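Local coordinates for probable starch synthase 4, chloroplastic/amyloplastic (Arabidopsis thaliana, PDB 6GNE), which belongs to the plastid starch synthases, a family with the two-domain GT-B fold, and is modelled here with ADP and glycan ligands, at residues Y11-A16 with K137-I142; Y74-L79 with L188-L193; K78-K83 with P99-K104; K104-G109 with R119-F124. One frame throughout, in Å; residues are numbered along the deposited sequence.

Interaction 1: Y11-A16 with K137-I142; sequences YVVHIA and KKPDII
Tyr-11 lies along Lys-137 to Asp-140 where two neighbouring parallel strands begin in the Rossmann-like N-terminal domain of a GT-B fold. In register, Val-12 pairs with Ile-141 and Val-13 with Ile-142. The ladder runs from Ile-141 N to Tyr-11 O, 3.2 Å, and from Val-13 N to Ile-141 O, 2.9 Å.

The Tyr-11 side chain can be traced outward. Tyr-11 CB passes 3.8 Å from Asp-140 OD2. CG stands anti to the backbone N (chi1 174°), which lays the ring along the incoming chain. Tyr-11 CD2 meets Pro-139 CA at 3.5 Å, and CE2 lies near Pro-139 N. Pro-139 CB sits over one ring face, 15° off the normal, in a CH-pi contact. The Lys-137 side chain crosses the phenol end at about a right angle, with Lys-137 CG 3.4 Å from Tyr-11 OH. That hydroxyl is hydrogen-bonded to Glu-47 on the strand at the other side.

Val-12 CG1 lies beside Ile-141 CG2. On the other face, Ile-15 CD1 reaches Ile-142 CG2 under helix 117-134. Asp-140 closes the start of the pair: Asp-140 OD2 accepts from Tyr-11 N at 2.8 Å through the anti lone pair, with an almost straight N-H...O angle of 170°.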
# COMPACT_ATOMS: atom_id res chain seq x y z
N TYR A 11 -14.89 -14.64 11.93
CA TYR A 11 -14.66 -15.07 10.57
C TYR A 11 -14.67 -13.80 9.70
O TYR A 11 -15.71 -13.13 9.54
CB TYR A 11 -15.73 -16.09 10.14
CG TYR A 11 -15.70 -16.54 8.68
CD1 TYR A 11 -14.56 -16.40 7.87
CD2 TYR A 11 -16.82 -17.15 8.11
CE1 TYR A 11 -14.55 -16.84 6.55
CE2 TYR A 11 -16.83 -17.57 6.79
CZ TYR A 11 -15.70 -17.43 6.02
OH TYR A 11 -15.73 -17.83 4.73
N VAL A 12 -13.49 -13.48 9.16
CA VAL A 12 -13.23 -12.23 8.46
C VAL A 12 -12.83 -12.52 7.02
O VAL A 12 -11.83 -13.21 6.77
CB VAL A 12 -12.06 -11.50 9.14
CG1 VAL A 12 -11.82 -10.14 8.50
CG2 VAL A 12 -12.31 -11.39 10.64
N VAL A 13 -13.59 -11.99 6.07
CA VAL A 13 -13.24 -12.08 4.65
C VAL A 13 -12.76 -10.73 4.10
O VAL A 13 -13.41 -9.72 4.30
CB VAL A 13 -14.40 -12.63 3.81
CG1 VAL A 13 -13.99 -12.77 2.34
CG2 VAL A 13 -14.79 -13.99 4.33
N HIS A 14 -11.61 -10.73 3.43
CA HIS A 14 -11.08 -9.52 2.77
C HIS A 14 -11.26 -9.68 1.28
O HIS A 14 -10.86 -10.68 0.71
CB HIS A 14 -9.59 -9.31 3.08
CG HIS A 14 -9.33 -8.86 4.47
ND1 HIS A 14 -9.03 -7.56 4.78
CD2 HIS A 14 -9.35 -9.54 5.64
CE1 HIS A 14 -8.88 -7.45 6.09
NE2 HIS A 14 -9.07 -8.64 6.64
N ILE A 15 -11.87 -8.69 0.66
CA ILE A 15 -12.04 -8.69 -0.78
C ILE A 15 -11.20 -7.51 -1.26
O ILE A 15 -11.40 -6.39 -0.81
CB ILE A 15 -13.53 -8.50 -1.17
CG1 ILE A 15 -14.35 -9.69 -0.65
CG2 ILE A 15 -13.70 -8.34 -2.68
CD1 ILE A 15 -15.86 -9.44 -0.64
N ALA A 16 -10.26 -7.77 -2.17
CA ALA A 16 -9.36 -6.73 -2.64
C ALA A 16 -8.82 -7.07 -4.01
O ALA A 16 -8.89 -8.23 -4.44
CB ALA A 16 -8.21 -6.58 -1.66
N LYS A 137 -21.18 -19.48 3.06
CA LYS A 137 -20.29 -18.90 4.05
C LYS A 137 -21.03 -17.80 4.81
O LYS A 137 -21.80 -17.04 4.21
CB LYS A 137 -19.02 -18.35 3.39
CG LYS A 137 -18.08 -19.39 2.78
CD LYS A 137 -17.74 -20.51 3.74
CE LYS A 137 -16.40 -21.18 3.37
NZ LYS A 137 -16.18 -22.46 4.09
N LYS A 138 -20.79 -17.71 6.11
CA LYS A 138 -21.46 -16.73 6.95
C LYS A 138 -20.42 -15.94 7.74
O LYS A 138 -20.25 -16.17 8.94
CB LYS A 138 -22.43 -17.43 7.90
CG LYS A 138 -23.55 -18.15 7.17
CD LYS A 138 -24.79 -18.32 8.04
CE LYS A 138 -26.02 -18.67 7.23
NZ LYS A 138 -26.26 -17.74 6.07
N PRO A 139 -19.72 -15.01 7.05
CA PRO A 139 -18.72 -14.20 7.76
C PRO A 139 -19.33 -13.17 8.70
O PRO A 139 -20.39 -12.62 8.43
CB PRO A 139 -17.93 -13.52 6.61
CG PRO A 139 -18.88 -13.52 5.47
CD PRO A 139 -19.70 -14.76 5.60
N ASP A 140 -18.62 -12.93 9.79
CA ASP A 140 -18.95 -11.88 10.72
C ASP A 140 -18.56 -10.51 10.17
O ASP A 140 -19.26 -9.54 10.44
CB ASP A 140 -18.19 -12.09 12.04
CG ASP A 140 -18.50 -13.44 12.70
OD1 ASP A 140 -19.66 -13.70 13.08
OD2 ASP A 140 -17.53 -14.22 12.86
N ILE A 141 -17.42 -10.45 9.45
CA ILE A 141 -16.85 -9.21 8.87
C ILE A 141 -16.50 -9.46 7.43
O ILE A 141 -15.86 -10.44 7.11
CB ILE A 141 -15.54 -8.78 9.55
CG1 ILE A 141 -15.75 -8.43 11.03
CG2 ILE A 141 -14.88 -7.60 8.82
CD1 ILE A 141 -16.54 -7.15 11.30
N ILE A 142 -16.91 -8.56 6.55
CA ILE A 142 -16.40 -8.49 5.19
C ILE A 142 -15.68 -7.13 5.13
O ILE A 142 -16.29 -6.05 5.37
CB ILE A 142 -17.50 -8.65 4.09
CG1 ILE A 142 -18.11 -10.06 4.17
CG2 ILE A 142 -16.93 -8.45 2.70
CD1 ILE A 142 -19.41 -10.21 3.42

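Interaction 2: Y74-L79 with L188-L193; sequences YFDGKL and LGSCGL
The Phe-75 ring carries Ser-190 CB over one face. This CH-pi contact puts Ser-190 CB 3.9 Å from the Phe-75 ring centroid, displaced toward the rim at CZ. Nearby, Phe-75 CE1 meets Cys-191 CB at 4.2 Å. Tyr-123 of helix 117-134 joins Phe-75 in an edge-to-face pair. The Tyr-74 ring meets backbone instead. Gly-189 O lies at its edge, near the ring plane. Ser-190 O, Cys-191 O and Gly-192 CA approach it obliquely, and Tyr-74 CE1 is 3.4 Å from Gly-192 CA. With chi1 near 180° the Tyr-74 ring swings alongside the 189-192 turn.

Ser-190 is gripped through both its backbone and its side chain. Ser-190 O accepts from Asp-76 N at 3.0 Å, with an N-H...O angle of 164°. Phe-75 CA adds a CA-H...O contact to the same oxygen. Ser-190 OG donates to Asp-76 OD1 at 2.8 Å. It arrives on the syn side of the carboxylate, 25° out of its plane. The other carboxylate oxygen, OD2, makes a salt bridge to Arg-119. Both oxygens of Asp-76 are therefore held, which should fix the rotation of the group.

Cys-191 O, in turn, accepts from Arg-126, so helix 117-134 touches both partners. Each partner is a turn. Residues 189-192 form a type I turn. Residues 75-78 form a type I' turn, closed by bonds between Phe-75 and Lys-78 in both directions, the classic tip of a two-residue beta hairpin.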
# COMPACT_ATOMS: atom_id res chain seq x y z
N TYR A 74 -23.79 -12.41 -11.81
CA TYR A 74 -24.55 -11.46 -12.62
C TYR A 74 -23.71 -10.35 -13.23
O TYR A 74 -22.85 -9.81 -12.57
CB TYR A 74 -25.66 -10.84 -11.75
CG TYR A 74 -26.53 -9.78 -12.41
CD1 TYR A 74 -26.13 -8.43 -12.44
CD2 TYR A 74 -27.78 -10.11 -12.96
CE1 TYR A 74 -26.94 -7.45 -13.03
CE2 TYR A 74 -28.59 -9.14 -13.55
CZ TYR A 74 -28.17 -7.82 -13.57
OH TYR A 74 -28.95 -6.86 -14.15
N PHE A 75 -23.99 -10.00 -14.48
CA PHE A 75 -23.46 -8.77 -15.09
C PHE A 75 -24.28 -8.39 -16.34
O PHE A 75 -24.51 -9.25 -17.17
CB PHE A 75 -22.00 -8.94 -15.48
CG PHE A 75 -21.19 -7.69 -15.38
CD1 PHE A 75 -20.98 -7.07 -14.14
CD2 PHE A 75 -20.60 -7.14 -16.51
CE1 PHE A 75 -20.22 -5.92 -14.04
CE2 PHE A 75 -19.83 -5.98 -16.41
CZ PHE A 75 -19.64 -5.38 -15.18
N ASP A 76 -24.71 -7.12 -16.45
CA ASP A 76 -25.49 -6.62 -17.63
C ASP A 76 -26.72 -7.49 -17.92
O ASP A 76 -26.98 -7.83 -19.07
CB ASP A 76 -24.60 -6.52 -18.90
CG ASP A 76 -23.49 -5.44 -18.79
OD1 ASP A 76 -23.75 -4.33 -18.29
OD2 ASP A 76 -22.35 -5.70 -19.22
N GLY A 77 -27.44 -7.88 -16.86
CA GLY A 77 -28.67 -8.69 -16.98
C GLY A 77 -28.55 -10.19 -17.29
O GLY A 77 -29.57 -10.90 -17.31
N LYS A 78 -27.33 -10.66 -17.55
CA LYS A 78 -27.02 -12.07 -17.84
C LYS A 78 -26.21 -12.67 -16.69
O LYS A 78 -25.58 -11.93 -15.92
CB LYS A 78 -26.21 -12.17 -19.13
CG LYS A 78 -27.00 -11.88 -20.41
CD LYS A 78 -26.18 -11.13 -21.46
CE LYS A 78 -26.34 -11.73 -22.87
NZ LYS A 78 -27.75 -12.03 -23.30
N LEU A 79 -26.25 -13.99 -16.59
CA LEU A 79 -25.39 -14.75 -15.68
C LEU A 79 -24.14 -15.24 -16.44
O LEU A 79 -24.21 -15.61 -17.62
CB LEU A 79 -26.16 -15.92 -15.06
CG LEU A 79 -27.45 -15.57 -14.29
CD1 LEU A 79 -28.15 -16.83 -13.78
CD2 LEU A 79 -27.21 -14.59 -13.14
N LEU A 188 -22.96 1.99 -13.42
CA LEU A 188 -23.24 1.38 -12.12
C LEU A 188 -24.23 0.22 -12.19
O LEU A 188 -24.23 -0.64 -11.30
CB LEU A 188 -23.75 2.41 -11.10
CG LEU A 188 -23.63 2.00 -9.63
CD1 LEU A 188 -22.18 1.70 -9.22
CD2 LEU A 188 -24.25 3.04 -8.72
N GLY A 189 -25.08 0.23 -13.22
CA GLY A 189 -26.12 -0.78 -13.38
C GLY A 189 -25.59 -2.15 -13.81
O GLY A 189 -26.29 -3.15 -13.63
N SER A 190 -24.39 -2.19 -14.39
CA SER A 190 -23.80 -3.44 -14.84
C SER A 190 -23.74 -4.50 -13.74
O SER A 190 -24.18 -5.63 -13.94
CB SER A 190 -22.41 -3.21 -15.45
OG SER A 190 -22.46 -2.47 -16.65
N CYS A 191 -23.23 -4.14 -12.57
CA CYS A 191 -23.03 -5.11 -11.47
C CYS A 191 -24.33 -5.48 -10.75
O CYS A 191 -24.31 -6.38 -9.91
CB CYS A 191 -22.00 -4.62 -10.46
SG CYS A 191 -22.46 -3.09 -9.62
N GLY A 192 -25.43 -4.79 -11.06
CA GLY A 192 -26.76 -5.13 -10.52
C GLY A 192 -27.39 -4.04 -9.67
O GLY A 192 -28.56 -4.18 -9.26
N LEU A 193 -26.63 -2.98 -9.39
CA LEU A 193 -27.08 -1.90 -8.53
C LEU A 193 -28.11 -1.02 -9.22
O LEU A 193 -28.02 -0.77 -10.42
CB LEU A 193 -25.90 -1.05 -8.08
CG LEU A 193 -24.95 -1.72 -7.09
CD1 LEU A 193 -23.71 -0.85 -6.91
CD2 LEU A 193 -25.63 -2.01 -5.75

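Interaction 3: K78-K83 with P99-K104; sequences KLYKNK and PQHPSK
Asn-82 and Pro-99 face each other as a non-hydrogen-bonded antiparallel pair in the beta hairpin of strands 78-89 and 92-100, their CA atoms 4.4 Å apart. Beyond this pair the two chains diverge.

Of backbone bonds, Gln-100 N donates to Lys-81 O at 2.9 Å.

The aromatic contact lies where the chains part. Tyr-80 and His-101 form an oblique ring pair, with centroids 4.4 Å apart and planes at 39°. His-101 CD2 sits over the centre of the Tyr-80 ring, 3.4 Å above its plane. Pro-102 CD also touches Tyr-80 CE2, at 3.8 Å. The chi1 of His-101, -179°, carries the imidazole across to the tyrosine. Phe-105 meets the His-101 ring as well.

Side chains of Lys-81, Lys-83 and Gln-100 also touch, methylene groups against the glutamine amide and chain. The Lys-83 chain, bent at three successive torsions, crosses the Gln-100 side chain, with Lys-83 CD 3.2 Å from Gln-100 OE1. Lys-81 CB packs on Gln-100 CG.

A type I turn from His-101 to Lys-104 follows the strand. Inside it one bond helps to fix the imidazole: Ser-103 N donates to His-101 ND1 at 3.1 Å, 16° out of the ring plane.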
# COMPACT_ATOMS: atom_id res chain seq x y z
N LYS A 78 -27.33 -10.66 -17.55
CA LYS A 78 -27.02 -12.07 -17.84
C LYS A 78 -26.21 -12.67 -16.69
O LYS A 78 -25.58 -11.93 -15.92
CB LYS A 78 -26.21 -12.17 -19.13
CG LYS A 78 -27.00 -11.88 -20.41
CD LYS A 78 -26.18 -11.13 -21.46
CE LYS A 78 -26.34 -11.73 -22.87
NZ LYS A 78 -27.75 -12.03 -23.30
N LEU A 79 -26.25 -13.99 -16.59
CA LEU A 79 -25.39 -14.75 -15.68
C LEU A 79 -24.14 -15.24 -16.44
O LEU A 79 -24.21 -15.61 -17.62
CB LEU A 79 -26.16 -15.92 -15.06
CG LEU A 79 -27.45 -15.57 -14.29
CD1 LEU A 79 -28.15 -16.83 -13.78
CD2 LEU A 79 -27.21 -14.59 -13.14
N TYR A 80 -22.99 -15.21 -15.76
CA TYR A 80 -21.71 -15.65 -16.33
C TYR A 80 -20.99 -16.63 -15.43
O TYR A 80 -21.06 -16.54 -14.20
CB TYR A 80 -20.78 -14.47 -16.62
CG TYR A 80 -21.30 -13.58 -17.69
CD1 TYR A 80 -22.18 -12.54 -17.40
CD2 TYR A 80 -20.93 -13.77 -19.02
CE1 TYR A 80 -22.68 -11.72 -18.40
CE2 TYR A 80 -21.41 -12.95 -20.03
CZ TYR A 80 -22.28 -11.93 -19.72
OH TYR A 80 -22.77 -11.13 -20.73
N LYS A 81 -20.27 -17.55 -16.06
CA LYS A 81 -19.53 -18.58 -15.33
C LYS A 81 -18.21 -18.06 -14.81
O LYS A 81 -17.54 -17.28 -15.48
CB LYS A 81 -19.34 -19.80 -16.22
CG LYS A 81 -20.64 -20.57 -16.34
CD LYS A 81 -20.52 -21.78 -17.25
CE LYS A 81 -21.84 -22.53 -17.29
NZ LYS A 81 -21.97 -23.29 -18.57
N ASN A 82 -17.88 -18.46 -13.58
CA ASN A 82 -16.57 -18.16 -12.97
C ASN A 82 -15.88 -19.44 -12.48
O ASN A 82 -16.50 -20.19 -11.71
CB ASN A 82 -16.75 -17.23 -11.77
CG ASN A 82 -17.39 -15.91 -12.13
OD1 ASN A 82 -18.55 -15.68 -11.86
ND2 ASN A 82 -16.62 -15.02 -12.72
N LYS A 83 -14.65 -19.71 -12.93
CA LYS A 83 -13.79 -20.76 -12.35
C LYS A 83 -13.26 -20.24 -11.02
O LYS A 83 -12.70 -19.16 -10.97
CB LYS A 83 -12.56 -21.15 -13.24
CG LYS A 83 -12.65 -22.47 -13.99
CD LYS A 83 -13.80 -22.44 -15.01
CE LYS A 83 -14.64 -23.74 -15.13
NZ LYS A 83 -14.25 -24.60 -16.28
N PRO A 99 -12.98 -15.17 -14.16
CA PRO A 99 -14.23 -15.04 -14.93
C PRO A 99 -14.14 -15.60 -16.34
O PRO A 99 -13.09 -15.56 -16.98
CB PRO A 99 -14.48 -13.53 -14.98
CG PRO A 99 -13.67 -12.98 -13.85
CD PRO A 99 -12.44 -13.85 -13.80
N GLN A 100 -15.26 -16.14 -16.79
CA GLN A 100 -15.41 -16.67 -18.14
C GLN A 100 -16.46 -15.73 -18.74
O GLN A 100 -17.63 -16.09 -18.96
CB GLN A 100 -15.93 -18.13 -18.10
CG GLN A 100 -15.29 -19.08 -17.09
CD GLN A 100 -14.22 -19.97 -17.67
OE1 GLN A 100 -14.45 -21.16 -17.90
NE2 GLN A 100 -13.05 -19.39 -17.92
N HIS A 101 -16.08 -14.47 -18.86
CA HIS A 101 -16.88 -13.45 -19.50
C HIS A 101 -16.11 -13.13 -20.76
O HIS A 101 -14.90 -13.00 -20.70
CB HIS A 101 -16.98 -12.23 -18.57
CG HIS A 101 -17.81 -11.11 -19.11
ND1 HIS A 101 -17.37 -10.28 -20.12
CD2 HIS A 101 -19.05 -10.67 -18.78
CE1 HIS A 101 -18.30 -9.38 -20.38
NE2 HIS A 101 -19.33 -9.59 -19.59
N PRO A 102 -16.78 -12.96 -21.92
CA PRO A 102 -16.04 -12.75 -23.19
C PRO A 102 -15.02 -11.59 -23.19
O PRO A 102 -14.07 -11.64 -23.94
CB PRO A 102 -17.14 -12.51 -24.24
CG PRO A 102 -18.43 -12.51 -23.51
CD PRO A 102 -18.24 -13.06 -22.12
N SER A 103 -15.24 -10.57 -22.37
CA SER A 103 -14.32 -9.42 -22.21
C SER A 103 -12.99 -9.70 -21.51
O SER A 103 -12.11 -8.84 -21.51
CB SER A 103 -15.01 -8.27 -21.44
OG SER A 103 -16.21 -7.83 -22.06
N LYS A 104 -12.85 -10.87 -20.89
CA LYS A 104 -11.55 -11.36 -20.39
C LYS A 104 -10.94 -10.38 -19.42
O LYS A 104 -9.83 -9.86 -19.62
CB LYS A 104 -10.61 -11.66 -21.55
CG LYS A 104 -11.09 -12.84 -22.38
CD LYS A 104 -10.19 -13.02 -23.63
CE LYS A 104 -9.81 -14.47 -23.96
NZ LYS A 104 -8.35 -14.83 -23.71

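Interaction 4: K104-G109 with R119-F124; sequences KFFWRG and RRFSYF
Phe-105 and Phe-106 press into the first turns of helix 117-134 and make the dense part of this contact. Phe-105 CE2 lies over one face of the Tyr-123 ring, 3.8 Å from Tyr-123 CD2, with the two planes at 44°. Phe-105 CD1 rests on Arg-120 CG at 3.7 Å. Phe-106 points its edge toward the face of Phe-121, an offset edge-to-face pair with centroids 5.7 Å apart. Phe-106 CZ also touches Phe-124 CB at 3.8 Å.

Arg-120 ties the loop to the helix. Bent at chi3 (73°), it brings Arg-120 NE to Phe-105 O at 2.8 Å, with the oxygen close to the guanidinium plane. NH2 adds a weak bond to the same oxygen. Asp-117 pairs with Arg-120 NH1.

The polar flank is looser, and Arg-108 there is partly exposed. Arg-108 and Arg-120 slide past each other in opposite directions, with NH1 of Arg-108 4.6 Å from NE of Arg-120. Asp-116 and Glu-114 both pair with Arg-108 NH1, which probably offsets the like charges.

The loop and helix belong to a beta-alpha-beta crossover between parallel strands 92-100 and 141-145, as expected in the N-terminal Rossmann-like domain of a GT-B fold.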
# COMPACT_ATOMS: atom_id res chain seq x y z
N LYS A 104 -12.85 -10.87 -20.89
CA LYS A 104 -11.55 -11.36 -20.39
C LYS A 104 -10.94 -10.38 -19.42
O LYS A 104 -9.83 -9.86 -19.62
CB LYS A 104 -10.61 -11.66 -21.55
CG LYS A 104 -11.09 -12.84 -22.38
CD LYS A 104 -10.19 -13.02 -23.63
CE LYS A 104 -9.81 -14.47 -23.96
NZ LYS A 104 -8.35 -14.83 -23.71
N PHE A 105 -11.68 -10.12 -18.36
CA PHE A 105 -11.37 -9.01 -17.48
C PHE A 105 -10.01 -9.13 -16.83
O PHE A 105 -9.32 -8.12 -16.68
CB PHE A 105 -12.44 -8.86 -16.41
CG PHE A 105 -13.80 -8.46 -16.94
CD1 PHE A 105 -13.95 -7.33 -17.75
CD2 PHE A 105 -14.93 -9.20 -16.59
CE1 PHE A 105 -15.21 -6.96 -18.22
CE2 PHE A 105 -16.18 -8.83 -17.06
CZ PHE A 105 -16.32 -7.71 -17.88
N PHE A 106 -9.60 -10.33 -16.44
CA PHE A 106 -8.31 -10.50 -15.76
C PHE A 106 -7.29 -11.29 -16.56
O PHE A 106 -6.48 -12.03 -16.01
CB PHE A 106 -8.57 -11.06 -14.37
CG PHE A 106 -9.46 -10.18 -13.57
CD1 PHE A 106 -9.02 -8.94 -13.17
CD2 PHE A 106 -10.77 -10.55 -13.30
CE1 PHE A 106 -9.86 -8.09 -12.48
CE2 PHE A 106 -11.62 -9.70 -12.60
CZ PHE A 106 -11.16 -8.46 -12.20
N TRP A 107 -7.31 -11.05 -17.87
CA TRP A 107 -6.44 -11.69 -18.82
C TRP A 107 -5.80 -10.63 -19.73
O TRP A 107 -5.64 -10.84 -20.91
CB TRP A 107 -7.31 -12.63 -19.64
CG TRP A 107 -6.98 -14.09 -19.61
CD1 TRP A 107 -5.74 -14.68 -19.72
CD2 TRP A 107 -7.94 -15.15 -19.57
NE1 TRP A 107 -5.87 -16.05 -19.70
CE2 TRP A 107 -7.20 -16.37 -19.63
CE3 TRP A 107 -9.35 -15.20 -19.51
CZ2 TRP A 107 -7.84 -17.64 -19.60
CZ3 TRP A 107 -9.98 -16.46 -19.47
CH2 TRP A 107 -9.23 -17.66 -19.52
N ARG A 108 -5.41 -9.49 -19.14
CA ARG A 108 -4.96 -8.30 -19.88
C ARG A 108 -3.47 -8.01 -19.72
O ARG A 108 -2.98 -6.99 -20.21
CB ARG A 108 -5.72 -7.07 -19.37
CG ARG A 108 -7.24 -7.19 -19.33
CD ARG A 108 -7.85 -7.32 -20.71
NE ARG A 108 -9.32 -7.29 -20.61
CZ ARG A 108 -10.08 -6.19 -20.45
NH1 ARG A 108 -9.54 -4.97 -20.37
NH2 ARG A 108 -11.40 -6.32 -20.36
N GLY A 109 -2.74 -8.85 -19.00
CA GLY A 109 -1.31 -8.65 -18.79
C GLY A 109 -0.97 -7.63 -17.72
O GLY A 109 0.20 -7.36 -17.49
N ARG A 119 -15.73 -1.61 -15.07
CA ARG A 119 -16.45 -2.83 -15.35
C ARG A 119 -15.72 -4.05 -14.76
O ARG A 119 -16.35 -4.89 -14.10
CB ARG A 119 -16.67 -2.99 -16.86
CG ARG A 119 -17.74 -2.04 -17.41
CD ARG A 119 -17.74 -1.97 -18.94
NE ARG A 119 -17.88 -3.28 -19.58
CZ ARG A 119 -19.01 -4.00 -19.61
NH1 ARG A 119 -19.00 -5.18 -20.23
NH2 ARG A 119 -20.13 -3.59 -19.02
N ARG A 120 -14.41 -4.11 -14.99
CA ARG A 120 -13.54 -5.17 -14.48
C ARG A 120 -13.77 -5.37 -12.99
O ARG A 120 -14.11 -6.46 -12.55
CB ARG A 120 -12.06 -4.85 -14.74
CG ARG A 120 -11.60 -4.86 -16.19
CD ARG A 120 -10.15 -4.41 -16.33
NE ARG A 120 -9.22 -5.45 -15.85
CZ ARG A 120 -8.04 -5.25 -15.25
NH1 ARG A 120 -7.56 -4.02 -15.00
NH2 ARG A 120 -7.30 -6.30 -14.89
N PHE A 121 -13.64 -4.32 -12.20
CA PHE A 121 -13.69 -4.49 -10.74
C PHE A 121 -15.10 -4.50 -10.11
O PHE A 121 -15.32 -5.13 -9.07
CB PHE A 121 -12.73 -3.51 -10.06
CG PHE A 121 -11.27 -3.78 -10.39
CD1 PHE A 121 -10.61 -4.85 -9.79
CD2 PHE A 121 -10.58 -2.98 -11.30
CE1 PHE A 121 -9.28 -5.10 -10.08
CE2 PHE A 121 -9.25 -3.24 -11.60
CZ PHE A 121 -8.59 -4.29 -10.99
N SER A 122 -16.06 -3.83 -10.73
CA SER A 122 -17.46 -4.00 -10.31
C SER A 122 -17.94 -5.44 -10.58
O SER A 122 -18.68 -6.01 -9.77
CB SER A 122 -18.39 -2.96 -10.96
OG SER A 122 -18.41 -3.10 -12.37
N TYR A 123 -17.53 -6.05 -11.70
CA TYR A 123 -17.82 -7.48 -11.93
C TYR A 123 -17.26 -8.34 -10.80
O TYR A 123 -17.97 -9.15 -10.20
CB TYR A 123 -17.25 -7.98 -13.26
CG TYR A 123 -17.54 -9.46 -13.53
CD1 TYR A 123 -16.72 -10.47 -12.98
CD2 TYR A 123 -18.62 -9.84 -14.33
CE1 TYR A 123 -16.99 -11.81 -13.22
CE2 TYR A 123 -18.89 -11.19 -14.58
CZ TYR A 123 -18.08 -12.17 -14.03
OH TYR A 123 -18.34 -13.50 -14.30
N PHE A 124 -15.96 -8.16 -10.56
CA PHE A 124 -15.25 -8.89 -9.53
C PHE A 124 -15.95 -8.78 -8.17
O PHE A 124 -16.10 -9.79 -7.47
CB PHE A 124 -13.81 -8.39 -9.41
CG PHE A 124 -13.09 -8.92 -8.20
CD1 PHE A 124 -12.90 -10.29 -8.04
CD2 PHE A 124 -12.64 -8.06 -7.20
CE1 PHE A 124 -12.26 -10.79 -6.92
CE2 PHE A 124 -11.98 -8.56 -6.08
CZ PHE A 124 -11.80 -9.93 -5.94

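Interactions 2, 3 and 4 form one cluster. The centres of interactions 3 and 4 are about 10 Å apart, those of 2 and 3 about 12 Å, and those of 2 and 4 about 14 Å. Helix 117-134 binds them together. Between interactions 3 and 4, Tyr-123 CE1 packs on Pro-99 CB at 3.5 Å. Ser-103 O and Arg-108 NH2, 2.9 Å apart, probably form a hydrogen bond. Interaction 1 lies apart, about 22 to 23 Å from the other centres, but meets interaction 4 where Ile-15 CG2 touches Phe-124 CE2 at 3.8 Å. Interaction 4 is near a bound glycan: the Phe-121 side chain is about 6 Å from a glucose unit. In interaction 1, the side chain of Ile-15 is about 13 Å from the bound AC1 unit.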